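Local coordinates for protein phage terminase large subunit (Thermus phage P7426, PDB 7KS4) that probably acts, in its full-length form, as an ATP-driven motor and endonuclease that packages viral DNA into empty capsids, this chain being the N-terminal ATPase domain, at residues P64-W69 / L148-L153. Residues are numbered along the deposited sequence; the frame is centred on the assembly and turned at random.
Sequences PGSQGW and LDFVIL
Gln-67 and Asp-149 open the pairing of two parallel strands with a two-way grip. The amide N of Gln-67 donates to Asp-149 OD2 (2.8 Å), which accepts through its anti lone pair and also forms a salt bridge with Arg-175; this second, positive partner would probably stabilise the carboxylate's charge. In return, Gln-67 O takes Asp-149 N at 2.7 Å and, more weakly, Phe-150 N, so one carbonyl serves two successive amides. Further along, Trp-69 straddles Val-151 in the usual parallel pattern: its N reaches Phe-150 O in a weak bond, while its O receives Ile-152 N at 2.8 Å.

One ring contact lies on each face of the pairing. On one, the phenyl of Phe-150 stands over Gly-68, whose CA lies 3.6 Å from the ring centroid and almost on its normal, a CH-pi contact made possible by the absence of a side chain. The ring is swung there because CG sits between the backbone N and carbonyl carbon (chi1 66°). On the other, Leu-148 crosses the indole of Trp-69 at about a right angle, laying CD2 over the five-membered ring, 3.7 Å from its centroid, and CD1 nearer the rim. Lys-135 adds a cation-pi contact to this indole.

Helix 48-62 packs on the side of Phe-150 and Ile-152, helix 161-175 on that of Val-151. Strand 150-153 forms the first four residues of the predicted Walker B motif, whose acidic pair Asp-154 and Glu-155 follows at its C-terminal end. Strand 178-183 separates it from strand 37-42, which leads into the nucleotide-binding P-loop: the strand order characteristic of ASCE ATPases.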
# COMPACT_ATOMS: atom_id res chain seq x y z
N PRO A 64 -17.37 6.74 2.56
CA PRO A 64 -17.52 7.39 3.87
C PRO A 64 -17.72 6.36 4.97
O PRO A 64 -18.52 5.44 4.85
CB PRO A 64 -18.76 8.27 3.69
CG PRO A 64 -18.85 8.51 2.22
CD PRO A 64 -18.34 7.24 1.58
N GLY A 65 -16.98 6.54 6.06
CA GLY A 65 -16.99 5.59 7.15
C GLY A 65 -15.98 4.47 7.00
O GLY A 65 -15.87 3.63 7.90
N SER A 66 -15.24 4.44 5.90
CA SER A 66 -14.25 3.40 5.70
C SER A 66 -13.14 3.55 6.73
O SER A 66 -12.79 4.66 7.15
CB SER A 66 -13.67 3.46 4.29
OG SER A 66 -13.02 4.70 4.06
N GLN A 67 -12.58 2.41 7.15
CA GLN A 67 -11.50 2.39 8.11
C GLN A 67 -10.35 1.58 7.54
O GLN A 67 -10.56 0.48 7.00
CB GLN A 67 -11.95 1.80 9.46
CG GLN A 67 -13.00 2.67 10.17
CD GLN A 67 -13.38 2.13 11.53
OE1 GLN A 67 -13.51 2.88 12.50
NE2 GLN A 67 -13.58 0.82 11.62
N GLY A 68 -9.14 2.11 7.66
CA GLY A 68 -7.97 1.44 7.13
C GLY A 68 -6.73 1.77 7.94
O GLY A 68 -6.69 2.76 8.68
N TRP A 69 -5.73 0.92 7.78
CA TRP A 69 -4.43 1.10 8.41
C TRP A 69 -3.35 1.01 7.34
O TRP A 69 -3.51 0.31 6.34
CB TRP A 69 -4.13 -0.00 9.45
CG TRP A 69 -4.92 0.03 10.72
CD1 TRP A 69 -5.88 0.94 11.08
CD2 TRP A 69 -4.83 -0.90 11.80
NE1 TRP A 69 -6.38 0.63 12.32
CE2 TRP A 69 -5.75 -0.50 12.78
CE3 TRP A 69 -4.05 -2.04 12.02
CZ2 TRP A 69 -5.91 -1.20 13.98
CZ3 TRP A 69 -4.21 -2.73 13.21
CH2 TRP A 69 -5.14 -2.31 14.17
N LEU A 148 -11.51 -3.38 9.74
CA LEU A 148 -10.86 -2.67 8.65
C LEU A 148 -11.53 -2.97 7.32
O LEU A 148 -11.83 -4.12 7.00
CB LEU A 148 -9.38 -3.05 8.56
CG LEU A 148 -8.48 -2.59 9.71
CD1 LEU A 148 -7.07 -3.06 9.46
CD2 LEU A 148 -8.52 -1.08 9.88
N ASP A 149 -11.73 -1.92 6.53
CA ASP A 149 -12.12 -2.09 5.14
C ASP A 149 -10.92 -2.22 4.22
O ASP A 149 -11.06 -2.76 3.11
CB ASP A 149 -12.99 -0.91 4.71
CG ASP A 149 -14.19 -0.75 5.59
OD1 ASP A 149 -15.10 -1.59 5.46
OD2 ASP A 149 -14.20 0.18 6.43
N PHE A 150 -9.76 -1.74 4.64
CA PHE A 150 -8.57 -1.86 3.81
C PHE A 150 -7.34 -1.75 4.69
O PHE A 150 -7.37 -1.16 5.77
CB PHE A 150 -8.54 -0.81 2.69
CG PHE A 150 -8.40 0.62 3.18
CD1 PHE A 150 -7.16 1.26 3.15
CD2 PHE A 150 -9.50 1.32 3.65
CE1 PHE A 150 -7.02 2.57 3.58
CE2 PHE A 150 -9.36 2.65 4.08
CZ PHE A 150 -8.12 3.27 4.05
N VAL A 151 -6.24 -2.32 4.20
CA VAL A 151 -4.97 -2.25 4.92
C VAL A 151 -3.85 -2.21 3.90
O VAL A 151 -3.93 -2.84 2.84
CB VAL A 151 -4.79 -3.43 5.90
CG1 VAL A 151 -4.75 -4.76 5.14
CG2 VAL A 151 -3.53 -3.25 6.72
N ILE A 152 -2.82 -1.43 4.22
CA ILE A 152 -1.59 -1.39 3.44
C ILE A 152 -0.46 -1.89 4.33
O ILE A 152 -0.28 -1.40 5.45
CB ILE A 152 -1.29 0.04 2.95
CG1 ILE A 152 -2.43 0.54 2.06
CG2 ILE A 152 0.05 0.07 2.20
CD1 ILE A 152 -2.59 2.06 2.06
N LEU A 153 0.28 -2.88 3.83
CA LEU A 153 1.49 -3.36 4.49
C LEU A 153 2.67 -2.85 3.69
O LEU A 153 2.85 -3.24 2.53
CB LEU A 153 1.53 -4.89 4.60
CG LEU A 153 0.75 -5.51 5.76
CD1 LEU A 153 -0.73 -5.36 5.57
CD2 LEU A 153 1.13 -6.98 5.92